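Local structure of luciferase-like monooxygenase (Streptomyces bottropensis, 4US5) at residues B[243-252]-B[269-277]; B[137-145]-B[177-186]. The protein probably acts as a flavin-dependent monooxygenase of the bacterial luciferase family, inserting an oxygen atom from molecular oxygen into an organic substrate. All blocks are in the same frame, centred on the assembly; numbering follows the deposited sequence.

Interaction 1 (B[243-252]-B[269-277]); sequences HRLFHRRMSQ and DKPGPDPLA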
loop_
_atom_site.group_PDB
_atom_site.type_symbol
_atom_site.label_atom_id
_atom_site.label_comp_id
_atom_site.label_asym_id
_atom_site.label_seq_id
_atom_site.Cartn_x
_atom_site.Cartn_y
_atom_site.Cartn_z
ATOM N N HIS B 243 22.122 -18.471 -9.706
ATOM C CA HIS B 243 20.838 -19.105 -9.861
ATOM C C HIS B 243 20.955 -20.635 -9.856
ATOM O O HIS B 243 20.105 -21.337 -9.314
ATOM C CB HIS B 243 20.203 -18.633 -11.148
ATOM C CG HIS B 243 18.721 -18.642 -11.107
ATOM N ND1 HIS B 243 17.960 -18.047 -12.073
ATOM C CD2 HIS B 243 17.855 -19.136 -10.194
ATOM C CE1 HIS B 243 16.682 -18.193 -11.773
ATOM N NE2 HIS B 243 16.597 -18.810 -10.614
ATOM N N ARG B 244 21.970 -21.124 -10.552
ATOM C CA ARG B 244 22.227 -22.535 -10.618
ATOM C C ARG B 244 22.398 -23.106 -9.198
ATOM O O ARG B 244 21.817 -24.154 -8.870
ATOM C CB ARG B 244 23.460 -22.796 -11.459
ATOM C CG ARG B 244 23.291 -22.496 -12.927
ATOM C CD ARG B 244 24.590 -22.675 -13.683
ATOM N NE ARG B 244 24.991 -24.077 -13.684
ATOM C CZ ARG B 244 26.244 -24.508 -13.668
ATOM N NH1 ARG B 244 27.257 -23.662 -13.670
ATOM N NH2 ARG B 244 26.480 -25.832 -13.625
ATOM N N LEU B 245 23.217 -22.437 -8.396
ATOM C CA LEU B 245 23.509 -22.910 -7.013
ATOM C C LEU B 245 22.286 -22.771 -6.134
ATOM O O LEU B 245 22.024 -23.629 -5.305
ATOM C CB LEU B 245 24.677 -22.141 -6.408
ATOM C CG LEU B 245 25.059 -22.499 -4.956
ATOM C CD1 LEU B 245 25.364 -23.981 -4.840
ATOM C CD2 LEU B 245 26.241 -21.663 -4.489
ATOM N N PHE B 246 21.488 -21.716 -6.363
ATOM C CA PHE B 246 20.246 -21.563 -5.604
ATOM C C PHE B 246 19.370 -22.770 -5.848
ATOM O O PHE B 246 18.798 -23.334 -4.912
ATOM C CB PHE B 246 19.514 -20.250 -5.980
ATOM C CG PHE B 246 18.264 -19.981 -5.173
ATOM C CD1 PHE B 246 18.335 -19.491 -3.888
ATOM C CD2 PHE B 246 17.015 -20.228 -5.728
ATOM C CE1 PHE B 246 17.188 -19.251 -3.140
ATOM C CE2 PHE B 246 15.854 -19.991 -5.003
ATOM C CZ PHE B 246 15.936 -19.487 -3.711
ATOM N N HIS B 247 19.321 -23.248 -7.085
ATOM C CA HIS B 247 18.523 -24.442 -7.356
ATOM C C HIS B 247 19.089 -25.722 -6.737
ATOM O O HIS B 247 18.338 -26.554 -6.282
ATOM C CB HIS B 247 18.325 -24.670 -8.851
ATOM C CG HIS B 247 17.081 -24.057 -9.373
ATOM N ND1 HIS B 247 16.995 -22.714 -9.663
ATOM C CD2 HIS B 247 15.852 -24.575 -9.599
ATOM C CE1 HIS B 247 15.768 -22.431 -10.051
ATOM N NE2 HIS B 247 15.069 -23.553 -10.065
ATOM N N ARG B 248 20.404 -25.891 -6.801
ATOM C CA ARG B 248 21.050 -27.063 -6.169
ATOM C C ARG B 248 20.668 -27.082 -4.705
ATOM O O ARG B 248 20.259 -28.119 -4.164
ATOM C CB ARG B 248 22.580 -27.003 -6.311
ATOM C CG ARG B 248 23.302 -28.009 -5.419
ATOM C CD ARG B 248 24.812 -27.921 -5.543
ATOM N NE ARG B 248 25.310 -28.535 -6.776
ATOM C CZ ARG B 248 26.595 -28.603 -7.106
ATOM N NH1 ARG B 248 27.527 -28.119 -6.301
ATOM N NH2 ARG B 248 26.953 -29.186 -8.228
ATOM N N ARG B 249 20.798 -25.921 -4.071
ATOM C CA ARG B 249 20.587 -25.818 -2.646
ATOM C C ARG B 249 19.141 -26.069 -2.279
ATOM O O ARG B 249 18.856 -26.809 -1.366
ATOM C CB ARG B 249 21.014 -24.432 -2.149
ATOM C CG ARG B 249 22.506 -24.242 -2.060
ATOM C CD ARG B 249 22.776 -22.835 -1.564
ATOM N NE ARG B 249 24.169 -22.553 -1.328
ATOM C CZ ARG B 249 24.608 -21.385 -0.874
ATOM N NH1 ARG B 249 23.752 -20.360 -0.703
ATOM N NH2 ARG B 249 25.886 -21.205 -0.659
HETATM N N MSE B 250 18.225 -25.485 -3.039
HETATM C CA MSE B 250 16.803 -25.689 -2.760
HETATM C C MSE B 250 16.425 -27.148 -2.938
HETATM O O MSE B 250 15.598 -27.667 -2.187
HETATM C CB MSE B 250 15.926 -24.809 -3.643
HETATM C CG MSE B 250 16.105 -23.308 -3.361
HETATM SE SE MSE B 250 15.354 -22.760 -1.620
HETATM C CE MSE B 250 13.416 -22.760 -2.063
ATOM N N SER B 251 17.029 -27.832 -3.904
ATOM C CA SER B 251 16.707 -29.247 -4.129
ATOM C C SER B 251 17.133 -30.105 -2.941
ATOM O O SER B 251 16.633 -31.203 -2.763
ATOM C CB SER B 251 17.346 -29.785 -5.430
ATOM O OG SER B 251 18.749 -29.954 -5.332
ATOM N N GLN B 252 18.065 -29.586 -2.129
ATOM C CA GLN B 252 18.576 -30.305 -0.947
ATOM C C GLN B 252 17.947 -29.798 0.367
ATOM O O GLN B 252 18.360 -30.213 1.456
ATOM C CB GLN B 252 20.090 -30.143 -0.882
ATOM C CG GLN B 252 20.821 -30.720 -2.080
ATOM C CD GLN B 252 22.266 -30.350 -2.099
ATOM O OE1 GLN B 252 22.631 -29.187 -2.308
ATOM N NE2 GLN B 252 23.111 -31.328 -1.846
ATOM N N ASP B 269 31.131 -26.146 -10.012
ATOM C CA ASP B 269 32.191 -26.971 -10.616
ATOM C C ASP B 269 32.406 -28.289 -9.854
ATOM O O ASP B 269 33.060 -29.199 -10.369
ATOM C CB ASP B 269 33.518 -26.192 -10.716
ATOM C CG ASP B 269 33.538 -25.187 -11.873
ATOM O OD1 ASP B 269 32.745 -25.335 -12.813
ATOM O OD2 ASP B 269 34.333 -24.234 -11.816
ATOM N N LYS B 270 31.872 -28.394 -8.640
ATOM C CA LYS B 270 31.977 -29.618 -7.870
ATOM C C LYS B 270 30.784 -30.517 -8.154
ATOM O O LYS B 270 29.709 -30.035 -8.507
ATOM C CB LYS B 270 32.048 -29.321 -6.373
ATOM C CG LYS B 270 33.160 -28.358 -5.959
ATOM C CD LYS B 270 32.837 -27.677 -4.634
ATOM C CE LYS B 270 33.979 -26.756 -4.127
ATOM N NZ LYS B 270 33.920 -26.510 -2.653
ATOM N N PRO B 271 30.968 -31.837 -7.984
ATOM C CA PRO B 271 29.877 -32.785 -8.162
ATOM C C PRO B 271 28.681 -32.454 -7.270
ATOM O O PRO B 271 28.857 -31.927 -6.162
ATOM C CB PRO B 271 30.493 -34.129 -7.738
ATOM C CG PRO B 271 31.972 -33.956 -7.906
ATOM C CD PRO B 271 32.252 -32.503 -7.654
ATOM N N GLY B 272 27.476 -32.749 -7.746
ATOM C CA GLY B 272 26.274 -32.465 -6.980
ATOM C C GLY B 272 25.053 -32.252 -7.861
ATOM O O GLY B 272 25.159 -32.229 -9.074
ATOM N N PRO B 273 23.881 -32.117 -7.241
ATOM C CA PRO B 273 22.685 -31.837 -8.004
ATOM C C PRO B 273 22.860 -30.605 -8.895
ATOM O O PRO B 273 23.469 -29.600 -8.486
ATOM C CB PRO B 273 21.617 -31.589 -6.931
ATOM C CG PRO B 273 22.166 -32.187 -5.666
ATOM C CD PRO B 273 23.643 -32.061 -5.779
ATOM N N ASP B 274 22.376 -30.712 -10.126
ATOM C CA ASP B 274 22.232 -29.556 -11.011
ATOM C C ASP B 274 20.865 -29.699 -11.696
ATOM O O ASP B 274 20.788 -30.121 -12.858
ATOM C CB ASP B 274 23.386 -29.516 -12.006
ATOM C CG ASP B 274 23.488 -28.191 -12.741
ATOM O OD1 ASP B 274 22.481 -27.446 -12.789
ATOM O OD2 ASP B 274 24.575 -27.900 -13.253
ATOM N N PRO B 275 19.784 -29.426 -10.948
ATOM C CA PRO B 275 18.433 -29.542 -11.474
ATOM C C PRO B 275 18.250 -28.813 -12.805
ATOM O O PRO B 275 17.556 -29.325 -13.676
ATOM C CB PRO B 275 17.560 -28.880 -10.402
ATOM C CG PRO B 275 18.359 -28.917 -9.167
ATOM C CD PRO B 275 19.794 -28.889 -9.572
ATOM N N LEU B 276 18.894 -27.666 -12.979
ATOM C CA LEU B 276 18.707 -26.901 -14.214
ATOM C C LEU B 276 19.366 -27.601 -15.427
ATOM O O LEU B 276 18.881 -27.496 -16.556
ATOM C CB LEU B 276 19.248 -25.492 -14.067
ATOM C CG LEU B 276 18.603 -24.675 -12.958
ATOM C CD1 LEU B 276 19.265 -23.318 -12.863
ATOM C CD2 LEU B 276 17.100 -24.552 -13.190
ATOM N N ALA B 277 20.461 -28.295 -15.189
ATOM C CA ALA B 277 21.148 -29.040 -16.263
ATOM C C ALA B 277 20.402 -30.336 -16.596
ATOM O O ALA B 277 20.523 -30.846 -17.690
ATOM C CB ALA B 277 22.578 -29.354 -15.851
HETATM O O HOH W 1 20.982 -26.156 -10.836
HETATM O O HOH W 2 22.923 -25.655 -14.932
HETATM O O HOH W 3 30.514 -23.370 -12.491
HETATM O O HOH W 4 29.561 -26.283 -13.641
#

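Interaction 2 (B[137-145]-B[177-186]); sequences LWRRLEQLR and SAEAAARLGL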
loop_
_atom_site.group_PDB
_atom_site.type_symbol
_atom_site.label_atom_id
_atom_site.label_comp_id
_atom_site.label_asym_id
_atom_site.label_seq_id
_atom_site.Cartn_x
_atom_site.Cartn_y
_atom_site.Cartn_z
ATOM N N LEU B 137 -10.836 -18.401 -7.756
ATOM C CA LEU B 137 -10.053 -17.242 -8.215
ATOM C C LEU B 137 -10.793 -16.534 -9.324
ATOM O O LEU B 137 -10.911 -15.303 -9.307
ATOM C CB LEU B 137 -8.664 -17.658 -8.660
ATOM C CG LEU B 137 -7.777 -16.526 -9.208
ATOM C CD1 LEU B 137 -7.658 -15.397 -8.192
ATOM C CD2 LEU B 137 -6.394 -17.061 -9.570
ATOM N N TRP B 138 -11.346 -17.301 -10.271
ATOM C CA TRP B 138 -12.016 -16.682 -11.421
ATOM C C TRP B 138 -13.287 -15.959 -11.004
ATOM O O TRP B 138 -13.608 -14.894 -11.551
ATOM C CB TRP B 138 -12.322 -17.688 -12.534
ATOM C CG TRP B 138 -11.212 -18.660 -12.845
ATOM C CD1 TRP B 138 -11.350 -20.000 -13.069
ATOM C CD2 TRP B 138 -9.800 -18.380 -12.943
ATOM N NE1 TRP B 138 -10.127 -20.566 -13.311
ATOM C CE2 TRP B 138 -9.156 -19.599 -13.233
ATOM C CE3 TRP B 138 -9.024 -17.220 -12.818
ATOM C CZ2 TRP B 138 -7.759 -19.700 -13.402
ATOM C CZ3 TRP B 138 -7.637 -17.321 -12.976
ATOM C CH2 TRP B 138 -7.020 -18.561 -13.269
ATOM N N ARG B 139 -13.961 -16.478 -9.988
ATOM C CA ARG B 139 -15.081 -15.784 -9.373
ATOM C C ARG B 139 -14.663 -14.462 -8.694
ATOM O O ARG B 139 -15.336 -13.443 -8.831
ATOM C CB ARG B 139 -15.730 -16.666 -8.322
ATOM C CG ARG B 139 -17.060 -16.145 -7.790
ATOM C CD ARG B 139 -17.533 -16.876 -6.545
ATOM N NE ARG B 139 -17.852 -18.294 -6.794
ATOM C CZ ARG B 139 -19.063 -18.763 -7.136
ATOM N NH1 ARG B 139 -20.099 -17.942 -7.300
ATOM N NH2 ARG B 139 -19.241 -20.068 -7.328
ATOM N N ARG B 140 -13.580 -14.507 -7.940
ATOM C CA ARG B 140 -13.037 -13.288 -7.293
ATOM C C ARG B 140 -12.641 -12.259 -8.325
ATOM O O ARG B 140 -12.856 -11.068 -8.162
ATOM C CB ARG B 140 -11.822 -13.639 -6.451
ATOM C CG ARG B 140 -12.133 -14.269 -5.141
ATOM C CD ARG B 140 -10.877 -14.848 -4.497
ATOM N NE ARG B 140 -11.256 -15.516 -3.282
ATOM C CZ ARG B 140 -11.416 -14.927 -2.117
ATOM N NH1 ARG B 140 -11.100 -13.664 -1.943
ATOM N NH2 ARG B 140 -11.852 -15.635 -1.098
ATOM N N LEU B 141 -12.086 -12.738 -9.414
ATOM C CA LEU B 141 -11.659 -11.889 -10.487
ATOM C C LEU B 141 -12.855 -11.169 -11.150
ATOM O O LEU B 141 -12.766 -9.992 -11.492
ATOM C CB LEU B 141 -10.865 -12.744 -11.486
ATOM C CG LEU B 141 -10.021 -12.123 -12.570
ATOM C CD1 LEU B 141 -9.115 -11.027 -12.061
ATOM C CD2 LEU B 141 -9.193 -13.239 -13.214
ATOM N N GLU B 142 -13.968 -11.868 -11.293
ATOM C CA GLU B 142 -15.215 -11.244 -11.761
ATOM C C GLU B 142 -15.730 -10.222 -10.768
ATOM O O GLU B 142 -16.205 -9.162 -11.144
ATOM C CB GLU B 142 -16.357 -12.292 -11.935
ATOM C CG GLU B 142 -17.169 -12.053 -13.211
ATOM C CD GLU B 142 -16.494 -12.647 -14.411
ATOM O OE1 GLU B 142 -16.771 -13.841 -14.720
ATOM O OE2 GLU B 142 -15.700 -11.909 -15.045
ATOM N N GLN B 143 -15.693 -10.574 -9.492
ATOM C CA GLN B 143 -16.103 -9.643 -8.447
ATOM C C GLN B 143 -15.242 -8.375 -8.473
ATOM O O GLN B 143 -15.737 -7.265 -8.329
ATOM C CB GLN B 143 -15.935 -10.263 -7.081
ATOM C CG GLN B 143 -16.955 -11.269 -6.633
ATOM C CD GLN B 143 -16.717 -11.614 -5.175
ATOM O OE1 GLN B 143 -15.841 -12.417 -4.859
ATOM N NE2 GLN B 143 -17.433 -10.945 -4.273
ATOM N N LEU B 144 -13.940 -8.560 -8.629
ATOM C CA LEU B 144 -12.999 -7.425 -8.699
ATOM C C LEU B 144 -13.363 -6.532 -9.867
ATOM O O LEU B 144 -13.413 -5.328 -9.740
ATOM C CB LEU B 144 -11.573 -7.955 -8.834
ATOM C CG LEU B 144 -10.465 -6.944 -9.061
ATOM C CD1 LEU B 144 -10.472 -5.874 -7.977
ATOM C CD2 LEU B 144 -9.136 -7.690 -9.082
ATOM N N ARG B 145 -13.562 -7.132 -11.039
ATOM C CA ARG B 145 -13.907 -6.362 -12.247
ATOM C C ARG B 145 -15.202 -5.572 -12.022
ATOM O O ARG B 145 -15.285 -4.413 -12.408
ATOM C CB ARG B 145 -13.977 -7.331 -13.453
ATOM C CG ARG B 145 -14.042 -6.782 -14.854
ATOM C CD ARG B 145 -14.189 -7.978 -15.807
ATOM N NE ARG B 145 -13.205 -7.988 -16.870
ATOM C CZ ARG B 145 -13.049 -8.998 -17.728
ATOM N NH1 ARG B 145 -13.798 -10.082 -17.636
ATOM N NH2 ARG B 145 -12.142 -8.910 -18.686
ATOM N N SER B 177 -4.842 -21.587 -16.775
ATOM C CA SER B 177 -4.922 -20.128 -16.570
ATOM C C SER B 177 -5.099 -19.410 -17.882
ATOM O O SER B 177 -5.772 -18.394 -17.961
ATOM C CB SER B 177 -3.645 -19.621 -15.813
ATOM O OG SER B 177 -2.473 -19.880 -16.559
ATOM N N ALA B 178 -4.442 -19.920 -18.917
ATOM C CA ALA B 178 -4.509 -19.333 -20.218
ATOM C C ALA B 178 -5.961 -19.447 -20.779
ATOM O O ALA B 178 -6.437 -18.536 -21.434
ATOM C CB ALA B 178 -3.510 -20.014 -21.151
ATOM N N GLU B 179 -6.613 -20.585 -20.514
ATOM C CA GLU B 179 -8.041 -20.785 -20.867
ATOM C C GLU B 179 -8.921 -19.792 -20.159
ATOM O O GLU B 179 -9.829 -19.219 -20.743
ATOM C CB GLU B 179 -8.490 -22.219 -20.516
ATOM C CG GLU B 179 -7.952 -23.259 -21.485
ATOM C CD GLU B 179 -8.064 -24.708 -20.984
ATOM O OE1 GLU B 179 -8.513 -24.951 -19.837
ATOM O OE2 GLU B 179 -7.676 -25.617 -21.758
ATOM N N ALA B 180 -8.638 -19.560 -18.879
ATOM C CA ALA B 180 -9.427 -18.607 -18.092
ATOM C C ALA B 180 -9.250 -17.177 -18.587
ATOM O O ALA B 180 -10.223 -16.457 -18.786
ATOM C CB ALA B 180 -9.079 -18.717 -16.621
ATOM N N ALA B 181 -8.000 -16.786 -18.859
ATOM C CA ALA B 181 -7.732 -15.467 -19.380
ATOM C C ALA B 181 -8.409 -15.261 -20.711
ATOM O O ALA B 181 -8.951 -14.186 -21.000
ATOM C CB ALA B 181 -6.229 -15.253 -19.530
ATOM N N ALA B 182 -8.370 -16.300 -21.553
ATOM C CA ALA B 182 -9.056 -16.259 -22.852
ATOM C C ALA B 182 -10.568 -16.086 -22.695
ATOM O O ALA B 182 -11.167 -15.206 -23.302
ATOM C CB ALA B 182 -8.761 -17.530 -23.626
ATOM N N ARG B 183 -11.146 -16.907 -21.838
ATOM C CA ARG B 183 -12.565 -16.888 -21.575
ATOM C C ARG B 183 -13.020 -15.505 -21.127
ATOM O O ARG B 183 -14.090 -15.023 -21.517
ATOM C CB ARG B 183 -12.883 -17.954 -20.534
ATOM C CG ARG B 183 -14.338 -18.114 -20.170
ATOM C CD ARG B 183 -14.540 -19.356 -19.307
ATOM N NE ARG B 183 -14.076 -19.115 -17.947
ATOM C CZ ARG B 183 -13.096 -19.774 -17.324
ATOM N NH1 ARG B 183 -12.416 -20.781 -17.909
ATOM N NH2 ARG B 183 -12.783 -19.416 -16.085
ATOM N N LEU B 184 -12.214 -14.868 -20.290
ATOM C CA LEU B 184 -12.589 -13.609 -19.644
ATOM C C LEU B 184 -12.162 -12.382 -20.433
ATOM O O LEU B 184 -12.478 -11.252 -20.059
ATOM C CB LEU B 184 -12.001 -13.557 -18.218
ATOM C CG LEU B 184 -12.538 -14.624 -17.269
ATOM C CD1 LEU B 184 -11.706 -14.685 -15.995
ATOM C CD2 LEU B 184 -13.997 -14.371 -16.941
ATOM N N GLY B 185 -11.429 -12.595 -21.510
ATOM C CA GLY B 185 -10.973 -11.510 -22.349
ATOM C C GLY B 185 -9.953 -10.633 -21.649
ATOM O O GLY B 185 -9.950 -9.429 -21.823
ATOM N N LEU B 186 -9.075 -11.255 -20.876
ATOM C CA LEU B 186 -8.065 -10.503 -20.141
ATOM C C LEU B 186 -6.707 -10.544 -20.785
ATOM O O LEU B 186 -6.315 -11.584 -21.330
ATOM C CB LEU B 186 -7.942 -11.064 -18.738
ATOM C CG LEU B 186 -9.115 -10.737 -17.850
ATOM C CD1 LEU B 186 -9.025 -11.564 -16.583
ATOM C CD2 LEU B 186 -9.181 -9.252 -17.538
#

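Interaction 1 (B[243-252]-B[269-277])
Arg248 reaches from the last turns of helix 233-251 to Pro273 and Lys270 in the loop that follows helix 261-268, a surface loop on the luciferase-type TIM barrel. Its guanidinium is the tight part. With CG anti to the backbone N (chi1 167°) and a bend at chi3, the chain crosses Pro273 at about a right angle and turns its guanidinium edge to two loop carbonyls. NE bonds Pro273 O at 2.7 Å, almost straight and in the plane of both groups, while NH2 reaches Lys270 O at 2.9 Å, somewhat tilted. Gly272 CA lies over one face of the same group, and NH1 bonds Glu267 O of helix 261-268, so the three nitrogens of this buried cation are all met by backbone carbonyls. Apolar packing continues toward the segment's start: Pro275 CG lies against the helix backbone, 3.7 Å from His247 O, Leu276 CD2 sits over the centre of the His247 ring, 3.7 Å from its centroid, a CH-pi contact, and Leu276 CD1 rests near Arg244 CA.

The looser side is wet. Water 1 joins Arg244 O to Asp274 OD1, water 2 links that same OD1 to Arg244 NE, and two further waters lie between the Arg244 guanidinium and Asp269 OD1. The one direct ionic bond is a salt bridge from Arg244 NH2 to the syn side of Asp274 OD2, 2.8 Å long.

Interaction 2 (B[137-145]-B[177-186])
Trp138 opens the contact by laying one face of its indole against Ala180. The Ala180 CB stands over the six-membered ring, 3.6 Å from its centroid, a CH-pi contact. The backbone of Ser177 comes up obliquely near CH2. At the pyrrole part of the indole, Arg183 brings its NH2 to 3.4 Å from Trp138 CD1; the two flat groups are steeply inclined, 67° apart, so they do not stack.

One turn on, Leu141 points toward the other helix. Its CD2 meets Leu186 CD1 tip to tip at 3.8 Å and also touches Leu184 CD1, while its other neighbours include Ile109 of strand 105-110. Glu142, bent at chi2, lays its carboxylate beside Leu184 CD2, a polar group against a methyl at the outer margin; its OE2 also forms a long salt bridge with Arg145 NH1, 3.7 Å.

Arg145 finishes the segment. Its CG is anti to the backbone N (chi1 -168°), which sends the chain across to the end of the other helix, where both terminal nitrogens grip a single acceptor: NH1 at 3.0 Å and NH2 at 2.7 Å from Leu184 O. The oxygen lies in the guanidinium plane; NH1 meets a lone pair of that oxygen, in the carbonyl plane, while NH2 comes in tilted from that plane. NH2 also passes Leu186 CD2. Leu184 O belongs to the last turn, just before Gly185 with its positive phi closes the helix in a Schellman motif, so the cation meets the negative end of the helix dipole and may be favoured by it.

The axes of the two segments approach to 11.7 Å and cross at -30°, running in the same general direction, as expected for two consecutive outer helices of the parallel TIM barrel.

In the fold
Both contacts lie on the helical layer around the parallel barrel, but share no elements: their centres are 36 Å apart, their nearest atoms about 19 Å. Interaction 2 is partly buried; it joins helices 134-147 and 175-184, which flank strand 167-172, through an apolar core of indole, alanine and leucines, with Arg183 by the indole and Arg145 at the helix terminus. Interaction 1 is a surface contact in which a loop is fastened to helix 233-251, so charged groups, backbone carbonyls and waters do much of the work and hydrophobic packing comes from two prolines and a leucine of the loop. Arginine-to-carbonyl bonds recur in both: loop carbonyls are used in interaction 1, a helix C-terminus in interaction 2.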